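Local atomic coordinates of peptidase M16 domain protein (Alicyclobacillus acidocaldarius subsp. acidocaldarius DSM 446, PDB entry 4XEA), a protein that is a putative metallopeptidase of the M16 (insulinase) family, probably cleaving peptides at a metal site of the inverted HxxEH type. Residues L278-F283 against K354-R359; Q271-T276 against I391-T396; G58-L63 against D93-Y98; K66-P71 against A84-Y89. All coordinates share one frame; numbering follows the deposited sequence. Where two conformers were deposited one is given.

From the N terminus, the chain first turns back on itself within the metal-binding half. Contact 3 closes the loop between 58-63 and 93-98, setting the helix that carries a nickel ligand beside strand 95-101, and contact 4 (66-71 with 84-89) is a smaller closure inside it. Strands 84-90 and 95-101 are neighbours in one sheet, so the two contacts touch. Much later, contact 2 joins 271-276 to 391-396, and its long loop encloses contact 1 (278-283 with 354-359). These two share helix 265-283 and also touch, through helices 346-363 and 387-396. Contacts 2 and 3 are separate, about 10 Å apart at their nearest atoms; no pair crosses.

Contact 1 of 4, residues L278-F283 against K354-R359; sequences LLDALF and KKIMGR
Lys355 NZ is gripped by two groups: it donates to Asp280 OD1 at 2.6 Å, a short salt bridge, and is hydrogen-bonded to Thr286 OG1 in the loop following helix 265-283. The bridge links that helix to helix 346-363 in the second half of the M16 fold, the part that matches the inactive-domain family. On the acceptor, the ammonium takes the syn lone pair of OD1, on the side of OD2, yet the approach is one-sided, since OD2 stays 3.6 Å from NZ. Asp280 swings its carboxylate anti to the backbone N (chi1 178°), which carries it off its own helix toward the partner. Lys355 also leaves its helix extended, its CD 3.4 Å from Asp280 OD1, and the bend at chi3 (-72°) then turns CE and NZ against the carboxylate, so that methylene carbons as well as the charge lie against it. Pro285 touches both side chains and helps enclose the pair. An alanine at Asp280 would take away the carboxylate and would probably leave the Lys355 ammonium with Thr286 but without its anionic mate, its end freer to turn. Beneath the ion pair the contact turns apolar. Ile356 is buried, its other side resting on Leu394 of helix 387-396, and toward Asp280 it offers the methyl at its tip, CD1, which lies 4.2 Å from CB of the aspartate.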
loop_
_atom_site.group_PDB
_atom_site.type_symbol
_atom_site.label_atom_id
_atom_site.label_comp_id
_atom_site.label_asym_id
_atom_site.label_seq_id
_atom_site.Cartn_x
_atom_site.Cartn_y
_atom_site.Cartn_z
ATOM N N LEU A 278 -6.186 -21.317 -6.394
ATOM C CA LEU A 278 -6.757 -22.228 -5.393
ATOM C C LEU A 278 -7.039 -21.583 -4.041
ATOM O O LEU A 278 -8.108 -21.779 -3.468
ATOM C CB LEU A 278 -5.855 -23.455 -5.227
ATOM C CG LEU A 278 -6.368 -24.647 -4.436
ATOM C CD1 LEU A 278 -7.721 -25.116 -4.930
ATOM C CD2 LEU A 278 -5.348 -25.792 -4.476
ATOM N N LEU A 279 -6.076 -20.826 -3.539
ATOM C CA LEU A 279 -6.225 -20.127 -2.255
ATOM C C LEU A 279 -7.320 -19.059 -2.295
ATOM O O LEU A 279 -8.036 -18.868 -1.312
ATOM C CB LEU A 279 -4.892 -19.535 -1.813
ATOM C CG LEU A 279 -3.841 -20.572 -1.446
ATOM C CD1 LEU A 279 -2.497 -19.878 -1.048
ATOM C CD2 LEU A 279 -4.316 -21.524 -0.330
ATOM N N ASP A 280 -7.476 -18.390 -3.433
ATOM C CA ASP A 280 -8.574 -17.445 -3.590
ATOM C C ASP A 280 -9.923 -18.165 -3.548
ATOM O O ASP A 280 -10.861 -17.681 -2.883
ATOM C CB ASP A 280 -8.469 -16.610 -4.876
ATOM C CG ASP A 280 -9.647 -15.678 -5.047
ATOM O OD1 ASP A 280 -9.833 -14.724 -4.247
ATOM O OD2 ASP A 280 -10.437 -15.929 -5.962
ATOM N N ALA A 281 -10.001 -19.321 -4.228
ATOM C CA ALA A 281 -11.238 -20.116 -4.273
ATOM C C ALA A 281 -11.583 -20.669 -2.894
ATOM O O ALA A 281 -12.750 -20.727 -2.527
ATOM C CB ALA A 281 -11.104 -21.285 -5.308
ATOM N N LEU A 282 -10.572 -21.107 -2.152
ATOM C CA LEU A 282 -10.783 -21.707 -0.832
ATOM C C LEU A 282 -11.059 -20.657 0.245
ATOM O O LEU A 282 -11.906 -20.860 1.111
ATOM C CB LEU A 282 -9.564 -22.546 -0.410
ATOM C CG LEU A 282 -9.393 -23.879 -1.169
ATOM C CD1 LEU A 282 -8.019 -24.512 -0.965
ATOM C CD2 LEU A 282 -10.464 -24.896 -0.806
ATOM N N PHE A 283 -10.301 -19.555 0.208
ATOM C CA PHE A 283 -10.206 -18.661 1.352
ATOM C C PHE A 283 -10.411 -17.162 1.015
ATOM O O PHE A 283 -10.393 -16.322 1.914
ATOM C CB PHE A 283 -8.797 -18.815 1.933
ATOM C CG PHE A 283 -8.460 -20.192 2.435
ATOM C CD1 PHE A 283 -9.153 -20.746 3.505
ATOM C CD2 PHE A 283 -7.367 -20.903 1.908
ATOM C CE1 PHE A 283 -8.810 -22.007 3.992
ATOM C CE2 PHE A 283 -7.015 -22.142 2.416
ATOM C CZ PHE A 283 -7.736 -22.688 3.453
ATOM N N LYS A 354 -10.904 -16.173 -12.926
ATOM C CA LYS A 354 -11.257 -14.875 -13.534
ATOM C C LYS A 354 -10.842 -13.661 -12.674
ATOM O O LYS A 354 -10.396 -12.652 -13.219
ATOM C CB LYS A 354 -12.751 -14.792 -13.807
ATOM C CG LYS A 354 -13.155 -13.537 -14.644
ATOM C CD LYS A 354 -14.506 -13.016 -14.296
ATOM C CE LYS A 354 -15.537 -13.342 -15.374
ATOM N NZ LYS A 354 -15.472 -14.786 -15.696
ATOM N N LYS A 355 -10.974 -13.759 -11.344
ATOM C CA LYS A 355 -10.456 -12.711 -10.449
ATOM C C LYS A 355 -8.954 -12.570 -10.601
ATOM O O LYS A 355 -8.445 -11.462 -10.723
ATOM C CB LYS A 355 -10.812 -12.990 -8.973
ATOM C CG LYS A 355 -10.381 -11.874 -7.974
ATOM C CD LYS A 355 -10.420 -12.312 -6.498
ATOM C CE LYS A 355 -11.814 -12.472 -5.931
ATOM N NZ LYS A 355 -11.761 -12.968 -4.485
ATOM N N ILE A 356 -8.232 -13.683 -10.572
ATOM C CA ILE A 356 -6.773 -13.633 -10.606
ATOM C C ILE A 356 -6.244 -13.218 -12.011
ATOM O O ILE A 356 -5.244 -12.537 -12.113
ATOM C CB ILE A 356 -6.142 -14.959 -10.134
ATOM C CG1 ILE A 356 -6.548 -15.309 -8.677
ATOM C CG2 ILE A 356 -4.620 -14.928 -10.295
ATOM C CD1 ILE A 356 -6.293 -14.236 -7.603
HETATM N N MSE A 357 -6.913 -13.623 -13.078
HETATM C CA MSE A 357 -6.575 -13.136 -14.428
HETATM C C MSE A 357 -6.693 -11.612 -14.476
HETATM O O MSE A 357 -5.801 -10.953 -14.968
HETATM C CB MSE A 357 -7.471 -13.795 -15.476
HETATM C CG MSE A 357 -7.330 -13.241 -16.884
HETATM SE SE MSE A 357 -5.583 -13.636 -17.626
HETATM C CE MSE A 357 -6.106 -15.381 -18.377
ATOM N N GLY A 358 -7.784 -11.072 -13.941
ATOM C CA GLY A 358 -7.999 -9.624 -13.869
ATOM C C GLY A 358 -6.942 -8.919 -13.027
ATOM O O GLY A 358 -6.388 -7.894 -13.441
ATOM N N ARG A 359 -6.658 -9.482 -11.856
ATOM C CA ARG A 359 -5.685 -8.920 -10.935
ATOM C C ARG A 359 -4.305 -8.837 -11.608
ATOM O O ARG A 359 -3.620 -7.815 -11.515
ATOM C CB ARG A 359 -5.662 -9.768 -9.654
ATOM C CG ARG A 359 -4.799 -9.242 -8.504
ATOM C CD ARG A 359 -4.702 -10.263 -7.334
ATOM N NE ARG A 359 -5.893 -10.384 -6.456
ATOM C CZ ARG A 359 -6.731 -9.400 -6.122
ATOM N NH1 ARG A 359 -7.769 -9.648 -5.332
ATOM N NH2 ARG A 359 -6.550 -8.169 -6.568
#

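Contact 2 of 4, residues Q271-T276 against I391-T396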
loop_
_atom_site.group_PDB
_atom_site.type_symbol
_atom_site.label_atom_id
_atom_site.label_comp_id
_atom_site.label_asym_id
_atom_site.label_seq_id
_atom_site.Cartn_x
_atom_site.Cartn_y
_atom_site.Cartn_z
ATOM N N GLN A 271 3.159 -23.806 -10.533
ATOM C CA GLN A 271 2.688 -24.203 -9.190
ATOM C C GLN A 271 2.272 -22.966 -8.359
ATOM O O GLN A 271 1.273 -22.993 -7.651
ATOM C CB GLN A 271 3.790 -24.980 -8.492
ATOM C CG GLN A 271 3.387 -25.655 -7.199
ATOM C CD GLN A 271 4.452 -26.613 -6.738
ATOM O OE1 GLN A 271 4.720 -27.604 -7.400
ATOM N NE2 GLN A 271 5.059 -26.328 -5.607
ATOM N N ASP A 272 3.052 -21.895 -8.463
ATOM C CA ASP A 272 2.732 -20.608 -7.804
ATOM C C ASP A 272 1.393 -20.006 -8.328
ATOM O O ASP A 272 0.525 -19.554 -7.549
ATOM C CB ASP A 272 3.906 -19.649 -8.012
ATOM C CG ASP A 272 3.870 -18.416 -7.099
ATOM O OD1 ASP A 272 3.313 -18.456 -5.982
ATOM O OD2 ASP A 272 4.442 -17.383 -7.524
ATOM N N THR A 273 1.212 -20.039 -9.644
ATOM C CA THR A 273 0.003 -19.512 -10.248
ATOM C C THR A 273 -1.207 -20.347 -9.853
ATOM O O THR A 273 -2.235 -19.810 -9.457
ATOM C CB THR A 273 0.121 -19.451 -11.772
ATOM O OG1 THR A 273 1.241 -18.630 -12.091
ATOM C CG2 THR A 273 -1.119 -18.834 -12.393
ATOM N N ALA A 274 -1.043 -21.658 -9.909
ATOM C CA ALA A 274 -2.083 -22.568 -9.512
ATOM C C ALA A 274 -2.510 -22.357 -8.036
ATOM O O ALA A 274 -3.691 -22.398 -7.726
ATOM C CB ALA A 274 -1.645 -24.008 -9.739
HETATM N N MSE A 275 -1.562 -22.133 -7.142
HETATM C CA MSE A 275 -1.918 -21.876 -5.748
HETATM C C MSE A 275 -2.645 -20.523 -5.577
HETATM O O MSE A 275 -3.507 -20.374 -4.699
HETATM C CB MSE A 275 -0.682 -21.941 -4.851
HETATM C CG MSE A 275 -0.134 -23.334 -4.642
HETATM SE SE MSE A 275 -1.420 -24.546 -3.908
HETATM C CE MSE A 275 -1.596 -23.708 -2.126
ATOM N N THR A 276 -2.293 -19.529 -6.380
ATOM C CA THR A 276 -2.922 -18.213 -6.228
ATOM C C THR A 276 -4.427 -18.410 -6.479
ATOM O O THR A 276 -5.260 -17.914 -5.694
ATOM C CB THR A 276 -2.288 -17.170 -7.179
ATOM O OG1 THR A 276 -0.895 -17.057 -6.861
ATOM C CG2 THR A 276 -2.921 -15.797 -7.059
ATOM N N ILE A 391 0.196 -15.614 -17.994
ATOM C CA ILE A 391 -1.132 -15.533 -18.566
ATOM C C ILE A 391 -1.552 -16.887 -19.138
ATOM O O ILE A 391 -2.674 -17.334 -18.896
ATOM C CB ILE A 391 -1.220 -14.452 -19.669
ATOM C CG1 ILE A 391 -1.028 -13.074 -19.041
ATOM C CG2 ILE A 391 -2.537 -14.565 -20.432
ATOM C CD1 ILE A 391 -2.148 -12.636 -18.035
ATOM N N ALA A 392 -0.654 -17.541 -19.872
ATOM C CA ALA A 392 -0.992 -18.817 -20.486
ATOM C C ALA A 392 -1.337 -19.906 -19.452
ATOM O O ALA A 392 -2.230 -20.715 -19.699
ATOM C CB ALA A 392 0.122 -19.295 -21.472
ATOM N N VAL A 393 -0.664 -19.922 -18.298
ATOM C CA VAL A 393 -1.032 -20.862 -17.225
ATOM C C VAL A 393 -2.430 -20.525 -16.671
ATOM O O VAL A 393 -3.220 -21.416 -16.407
ATOM C CB VAL A 393 0.042 -20.924 -16.093
ATOM C CG1 VAL A 393 -0.453 -21.782 -14.915
ATOM C CG2 VAL A 393 1.342 -21.490 -16.643
ATOM N N LEU A 394 -2.746 -19.240 -16.551
ATOM C CA LEU A 394 -4.059 -18.803 -16.085
ATOM C C LEU A 394 -5.187 -19.212 -17.030
ATOM O O LEU A 394 -6.281 -19.492 -16.560
ATOM C CB LEU A 394 -4.101 -17.286 -15.876
ATOM C CG LEU A 394 -3.381 -16.770 -14.628
ATOM C CD1 LEU A 394 -2.906 -15.340 -14.809
ATOM C CD2 LEU A 394 -4.290 -16.880 -13.420
ATOM N N GLN A 395 -4.911 -19.236 -18.346
ATOM C CA GLN A 395 -5.874 -19.632 -19.370
ATOM C C GLN A 395 -6.103 -21.128 -19.443
ATOM O O GLN A 395 -7.218 -21.572 -19.697
ATOM C CB GLN A 395 -5.401 -19.203 -20.762
ATOM C CG GLN A 395 -5.380 -17.706 -21.021
ATOM C CD GLN A 395 -4.702 -17.363 -22.346
ATOM O OE1 GLN A 395 -3.741 -18.021 -22.764
ATOM N NE2 GLN A 395 -5.188 -16.320 -23.001
ATOM N N THR A 396 -5.034 -21.896 -19.247
ATOM C CA THR A 396 -5.040 -23.330 -19.535
ATOM C C THR A 396 -5.198 -24.199 -18.279
ATOM O O THR A 396 -5.532 -25.380 -18.362
ATOM C CB THR A 396 -3.760 -23.724 -20.283
ATOM O OG1 THR A 396 -2.623 -23.413 -19.471
ATOM C CG2 THR A 396 -3.670 -22.971 -21.601
#
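Two helices of the second half of the M16 fold, 265-283 and 387-396, meet here by side-chain packing, with the backbones nearest at Thr273 and Leu394, whose CA atoms are 7.1 Å apart. Thr273 carries the contact on its side. With OG1 beside the backbone N (chi1 -58°), the methyl CG2 is anti to that N and points across the interface, 3.8 Å from Leu394 CG and 3.9 Å from Val393 CG1. The same rotation turns the hydroxyl back beside its own backbone, where OG1 is hydrogen-bonded to Ile269 O one turn earlier. A polar side chain is thus spent within its helix and presents carbon to the neighbour. Val393 answers with a single branch, CG1, held anti to its backbone N. Leu394 crosses Thr273 at about a right angle; its CB leaves the helix obliquely, but the branch point CG and the methyl CD2 come round to the threonine methyl. Behind it, Leu394 and Ile391 pack on Met357, a selenomethionine of helix 346-363, so the interface belongs to a three-helix cluster. Two more threonines bond back to their own helices. Thr276 OG1 donates to Asp272 O at 3.0 Å, tilted from the carbonyl plane, while Thr276 N reaches that oxygen from the other face. On the partner helix, Ala392 O is shared the same way, by Thr396 N and by Thr396 OG1 at 2.7 Å.

Contact 3 of 4, residues G58-L63 against D93-Y98; sequences GIAHFL and DHTAYY. With NI (nickel (II) ion), chain C.
Thr95, on strand 95-101, faces Ala60 on the helix that bears the HxxEH metal-binding motif of M16 peptidases. From CB its side chain forks. The methyl CG2, anti to the backbone N, lies against the phenol end of Tyr97 on its own strand, 3.6 Å from Tyr97 OH. The other branch, OG1, beside the backbone N (chi1 -47°), reaches toward the helix and lies 3.9 Å from Ala60 CB. It also accepts a hydrogen bond from a water at 2.6 Å and is hydrogen-bonded to Tyr39 O. The water spends its second proton on Ala60 O, at 2.8 Å, and so bridges strand and helix. Nearby, Tyr97 OH is only in van der Waals range of Leu63 O; its hydrogen bond is to Tyr189 OH. From the next helix position His61 projects away from the strand, its ring anti to the backbone N, and NE2 binds nickel at 2.2 Å. His65, Glu136 and a water 2.4 Å from the nickel are further ligands. The contact therefore joins the helix to the sheet through the Ala60 methyl, the Thr95 hydroxyl and one shared water with both its protons used, so the polar link between helix and strand runs through that water and not through a direct bond.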
loop_
_atom_site.group_PDB
_atom_site.type_symbol
_atom_site.label_atom_id
_atom_site.label_comp_id
_atom_site.label_asym_id
_atom_site.label_seq_id
_atom_site.Cartn_x
_atom_site.Cartn_y
_atom_site.Cartn_z
ATOM N N GLY A 58 22.766 -14.441 8.207
ATOM C CA GLY A 58 22.666 -12.990 8.220
ATOM C C GLY A 58 23.437 -12.281 7.137
ATOM O O GLY A 58 23.340 -11.069 7.041
ATOM N N ILE A 59 24.183 -13.000 6.292
ATOM C CA ILE A 59 25.145 -12.323 5.430
ATOM C C ILE A 59 24.523 -11.577 4.288
ATOM O O ILE A 59 24.933 -10.437 4.059
ATOM C CB ILE A 59 26.329 -13.227 4.953
ATOM C CG1 ILE A 59 27.186 -13.571 6.179
ATOM C CG2 ILE A 59 27.217 -12.461 3.935
ATOM C CD1 ILE A 59 28.423 -14.431 5.880
ATOM N N ALA A 60 23.552 -12.174 3.590
ATOM C CA ALA A 60 22.851 -11.476 2.511
ATOM C C ALA A 60 22.376 -10.090 2.983
ATOM O O ALA A 60 22.580 -9.070 2.309
ATOM C CB ALA A 60 21.687 -12.303 1.956
ATOM N N HIS A 61 21.794 -10.069 4.173
ATOM C CA HIS A 61 21.174 -8.851 4.727
ATOM C C HIS A 61 22.212 -7.851 5.254
ATOM O O HIS A 61 22.034 -6.634 5.141
ATOM C CB HIS A 61 20.202 -9.282 5.811
ATOM C CG HIS A 61 19.723 -8.175 6.663
ATOM N ND1 HIS A 61 20.295 -7.895 7.886
ATOM C CD2 HIS A 61 18.762 -7.243 6.468
ATOM C CE1 HIS A 61 19.691 -6.854 8.420
ATOM N NE2 HIS A 61 18.744 -6.454 7.590
ATOM N N PHE A 62 23.296 -8.366 5.826
ATOM C CA PHE A 62 24.452 -7.528 6.217
ATOM C C PHE A 62 25.023 -6.788 4.981
ATOM O O PHE A 62 25.254 -5.563 5.002
ATOM C CB PHE A 62 25.508 -8.426 6.872
ATOM C CG PHE A 62 26.441 -7.712 7.817
ATOM C CD1 PHE A 62 27.282 -6.717 7.368
ATOM C CD2 PHE A 62 26.526 -8.100 9.149
ATOM C CE1 PHE A 62 28.162 -6.078 8.249
ATOM C CE2 PHE A 62 27.398 -7.467 10.023
ATOM C CZ PHE A 62 28.209 -6.463 9.575
ATOM N N LEU A 63 25.229 -7.519 3.894
ATOM C CA LEU A 63 25.716 -6.910 2.642
ATOM C C LEU A 63 24.729 -5.840 2.136
ATOM O O LEU A 63 25.146 -4.769 1.688
ATOM C CB LEU A 63 25.958 -7.962 1.559
ATOM C CG LEU A 63 27.115 -8.939 1.785
ATOM C CD1 LEU A 63 27.118 -9.952 0.654
ATOM C CD2 LEU A 63 28.490 -8.156 1.861
ATOM N N ASP A 93 15.746 -15.755 -1.036
ATOM C CA ASP A 93 16.552 -16.248 -2.138
ATOM C C ASP A 93 17.054 -15.184 -3.112
ATOM O O ASP A 93 17.642 -15.519 -4.169
ATOM C CB ASP A 93 15.808 -17.367 -2.908
ATOM C CG ASP A 93 14.464 -16.918 -3.491
ATOM O OD1 ASP A 93 14.092 -15.731 -3.357
ATOM O OD2 ASP A 93 13.755 -17.771 -4.060
ATOM N N HIS A 94 16.814 -13.916 -2.795
ATOM C CA HIS A 94 17.456 -12.842 -3.557
ATOM C C HIS A 94 17.571 -11.582 -2.705
ATOM O O HIS A 94 16.918 -11.443 -1.644
ATOM C CB HIS A 94 16.732 -12.582 -4.910
ATOM C CG HIS A 94 15.379 -11.937 -4.787
ATOM N ND1 HIS A 94 14.205 -12.662 -4.683
ATOM C CD2 HIS A 94 15.014 -10.630 -4.763
ATOM C CE1 HIS A 94 13.178 -11.821 -4.600
ATOM N NE2 HIS A 94 13.643 -10.583 -4.670
ATOM N N THR A 95 18.483 -10.707 -3.140
ATOM C CA THR A 95 18.647 -9.364 -2.614
ATOM C C THR A 95 18.478 -8.403 -3.787
ATOM O O THR A 95 19.035 -8.629 -4.887
ATOM C CB THR A 95 20.063 -9.144 -1.990
ATOM O OG1 THR A 95 20.418 -10.238 -1.131
ATOM C CG2 THR A 95 20.109 -7.849 -1.188
ATOM N N ALA A 96 17.687 -7.354 -3.557
ATOM C CA ALA A 96 17.307 -6.395 -4.597
ATOM C C ALA A 96 17.610 -4.945 -4.201
ATOM O O ALA A 96 17.377 -4.543 -3.046
ATOM C CB ALA A 96 15.823 -6.520 -4.923
ATOM N N TYR A 97 18.112 -4.195 -5.200
ATOM C CA TYR A 97 18.396 -2.759 -5.147
ATOM C C TYR A 97 17.592 -2.059 -6.247
ATOM O O TYR A 97 17.598 -2.487 -7.416
ATOM C CB TYR A 97 19.907 -2.514 -5.316
ATOM C CG TYR A 97 20.732 -3.308 -4.306
ATOM C CD1 TYR A 97 21.051 -2.755 -3.073
ATOM C CD2 TYR A 97 21.097 -4.641 -4.545
ATOM C CE1 TYR A 97 21.729 -3.456 -2.120
ATOM C CE2 TYR A 97 21.813 -5.374 -3.577
ATOM C CZ TYR A 97 22.115 -4.774 -2.368
ATOM O OH TYR A 97 22.809 -5.455 -1.397
ATOM N N TYR A 98 16.862 -0.988 -5.894
ATOM C CA TYR A 98 15.940 -0.417 -6.873
ATOM C C TYR A 98 15.730 1.066 -6.670
ATOM O O TYR A 98 15.884 1.553 -5.551
ATOM C CB TYR A 98 14.617 -1.163 -6.820
ATOM C CG TYR A 98 13.892 -1.123 -5.478
ATOM C CD1 TYR A 98 12.891 -0.198 -5.248
ATOM C CD2 TYR A 98 14.203 -2.029 -4.453
ATOM C CE1 TYR A 98 12.210 -0.147 -4.024
ATOM C CE2 TYR A 98 13.510 -2.003 -3.227
ATOM C CZ TYR A 98 12.521 -1.064 -3.032
ATOM O OH TYR A 98 11.869 -0.991 -1.832
HETATM NI NI NI C . 17.913 -4.399 7.709
HETATM O O HOH W 1 22.892 -9.723 -0.382
HETATM O O HOH W 2 16.731 -2.274 7.502
#

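Contact 4 of 4, residues K66-P71 against A84-Y89. With NA (sodium ion), chain B.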
loop_
_atom_site.group_PDB
_atom_site.type_symbol
_atom_site.label_atom_id
_atom_site.label_comp_id
_atom_site.label_asym_id
_atom_site.label_seq_id
_atom_site.Cartn_x
_atom_site.Cartn_y
_atom_site.Cartn_z
ATOM N N LYS A 66 25.317 -2.711 3.972
ATOM C CA LYS A 66 26.627 -2.114 3.737
ATOM C C LYS A 66 26.840 -1.712 2.283
ATOM O O LYS A 66 27.800 -1.005 1.960
ATOM C CB LYS A 66 27.719 -3.078 4.226
ATOM C CG LYS A 66 27.896 -3.109 5.786
ATOM C CD LYS A 66 27.836 -1.734 6.479
ATOM C CE LYS A 66 28.877 -0.696 5.988
ATOM N NZ LYS A 66 28.591 0.701 6.486
HETATM N N MSE A 67 25.920 -2.126 1.416
HETATM C CA MSE A 67 26.028 -1.817 -0.007
HETATM C C MSE A 67 25.982 -0.319 -0.270
HETATM O O MSE A 67 26.576 0.145 -1.247
HETATM C CB MSE A 67 24.916 -2.495 -0.821
HETATM C CG MSE A 67 25.214 -2.607 -2.304
HETATM SE SE MSE A 67 26.870 -3.674 -2.596
HETATM C CE MSE A 67 26.404 -5.212 -1.498
ATOM N N PHE A 68 25.302 0.434 0.594
ATOM C CA PHE A 68 25.128 1.853 0.383
ATOM C C PHE A 68 26.340 2.685 0.822
ATOM O O PHE A 68 26.436 3.840 0.453
ATOM C CB PHE A 68 23.845 2.317 1.071
ATOM C CG PHE A 68 22.610 1.754 0.432
ATOM C CD1 PHE A 68 21.996 2.422 -0.619
ATOM C CD2 PHE A 68 22.108 0.532 0.833
ATOM C CE1 PHE A 68 20.850 1.896 -1.247
ATOM C CE2 PHE A 68 20.965 -0.025 0.214
ATOM C CZ PHE A 68 20.326 0.676 -0.820
ATOM N N GLU A 69 27.267 2.089 1.579
ATOM C CA GLU A 69 28.507 2.786 1.987
ATOM C C GLU A 69 29.351 3.165 0.763
ATOM O O GLU A 69 29.602 2.305 -0.096
ATOM C CB GLU A 69 29.341 1.888 2.917
ATOM C CG GLU A 69 30.618 2.549 3.486
ATOM C CD GLU A 69 30.367 3.340 4.768
ATOM O OE1 GLU A 69 30.005 2.718 5.788
ATOM O OE2 GLU A 69 30.549 4.576 4.758
ATOM N N ASP A 70 29.787 4.435 0.683
ATOM C CA ASP A 70 30.709 4.860 -0.389
ATOM C C ASP A 70 31.512 6.070 0.058
ATOM O O ASP A 70 30.935 7.045 0.523
ATOM C CB ASP A 70 29.929 5.189 -1.662
ATOM C CG ASP A 70 30.784 5.166 -2.924
ATOM O OD1 ASP A 70 31.760 5.941 -3.027
ATOM O OD2 ASP A 70 30.440 4.364 -3.838
ATOM N N PRO A 71 32.848 6.017 -0.074
ATOM C CA PRO A 71 33.633 7.206 0.302
ATOM C C PRO A 71 33.467 8.375 -0.681
ATOM O O PRO A 71 33.802 9.527 -0.335
ATOM C CB PRO A 71 35.071 6.691 0.263
ATOM C CG PRO A 71 35.044 5.586 -0.761
ATOM C CD PRO A 71 33.697 4.939 -0.615
ATOM N N ALA A 84 15.100 10.977 -8.256
ATOM C CA ALA A 84 14.808 9.556 -8.040
ATOM C C ALA A 84 15.079 9.251 -6.592
ATOM O O ALA A 84 15.710 10.052 -5.899
ATOM C CB ALA A 84 15.682 8.653 -8.944
ATOM N N SER A 85 14.608 8.097 -6.143
ATOM C CA SER A 85 14.974 7.588 -4.822
ATOM C C SER A 85 15.197 6.081 -4.864
ATOM O O SER A 85 14.582 5.375 -5.664
ATOM C CB SER A 85 13.920 7.950 -3.778
ATOM O OG SER A 85 12.826 7.073 -3.876
ATOM N N VAL A 86 16.064 5.610 -3.968
ATOM C CA VAL A 86 16.632 4.266 -4.026
ATOM C C VAL A 86 16.320 3.554 -2.710
ATOM O O VAL A 86 16.205 4.189 -1.661
ATOM C CB VAL A 86 18.165 4.300 -4.272
ATOM C CG1 VAL A 86 18.890 4.921 -3.102
ATOM C CG2 VAL A 86 18.730 2.887 -4.548
ATOM N N ASP A 87 16.137 2.231 -2.778
ATOM C CA ASP A 87 15.936 1.437 -1.573
ATOM C C ASP A 87 16.430 0.029 -1.887
ATOM O O ASP A 87 16.963 -0.220 -2.984
ATOM C CB ASP A 87 14.465 1.514 -1.159
ATOM C CG ASP A 87 14.236 1.239 0.342
ATOM O OD1 ASP A 87 15.166 0.817 1.077
ATOM O OD2 ASP A 87 13.095 1.440 0.773
ATOM N N ALA A 88 16.337 -0.868 -0.916
ATOM C CA ALA A 88 16.740 -2.251 -1.140
ATOM C C ALA A 88 15.959 -3.157 -0.183
ATOM O O ALA A 88 15.367 -2.677 0.754
ATOM C CB ALA A 88 18.217 -2.392 -0.939
ATOM N N TYR A 89 15.978 -4.455 -0.447
ATOM C CA TYR A 89 15.529 -5.453 0.495
ATOM C C TYR A 89 16.313 -6.759 0.284
ATOM O O TYR A 89 16.904 -6.992 -0.772
ATOM C CB TYR A 89 13.974 -5.667 0.430
ATOM C CG TYR A 89 13.493 -6.332 -0.869
ATOM C CD1 TYR A 89 13.628 -7.703 -1.057
ATOM C CD2 TYR A 89 12.944 -5.579 -1.913
ATOM C CE1 TYR A 89 13.211 -8.326 -2.246
ATOM C CE2 TYR A 89 12.529 -6.183 -3.094
ATOM C CZ TYR A 89 12.665 -7.566 -3.254
ATOM O OH TYR A 89 12.267 -8.177 -4.408
HETATM NA NA NA B . 28.449 -0.318 -2.786
HETATM O O HOH W 3 29.421 -0.370 -0.443
HETATM O O HOH W 4 29.347 1.801 -2.993
#
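Phe68 reaches from the turn after helix 59-66 to strand 84-90 and meets it with the edge of its ring. The ring is anti to the backbone carbonyl carbon (chi1 -67°) and turned so that CZ and CE1 lead. Ala88 CB lies in the ring plane, 3.7 Å from CZ, and the backbone carbon of Asp87 borders the same rim. Val86 comes alongside, running in the opposite sense: its CG2, anti to the backbone N, is 4.0 Å from Phe68 CE1, and CG1, in the crowded position between N and carbonyl carbon (chi1 66°), is almost as near. Between these two apolar residues, Asp87 points away from the turn and folds its carboxylate back, with OD1 accepting from Ala88 N. An alanine in place of Phe68 would remove the ring and would probably open a gap beside Val86 and Ala88, depriving Phe76 of its stacking partner. The turn itself is well braced. Lys66 curls through its first three torsions so that NZ meets Glu69 OE1 at 2.6 Å, on the anti side of the carboxylate. Met67, a selenomethionine, gives its carbonyl O to a sodium ion at 2.5 Å; two waters, both donating to Glu69 O, also bind the ion, as do the backbone O atoms of Phe115 and Ser118. Strand 84-90 is one of the two edge strands of its sheet within the chain, beside strand 95-101, and Phe68 sits between it, Val75 and Phe76 of helix 75-80, and Phe115 of helix 105-116.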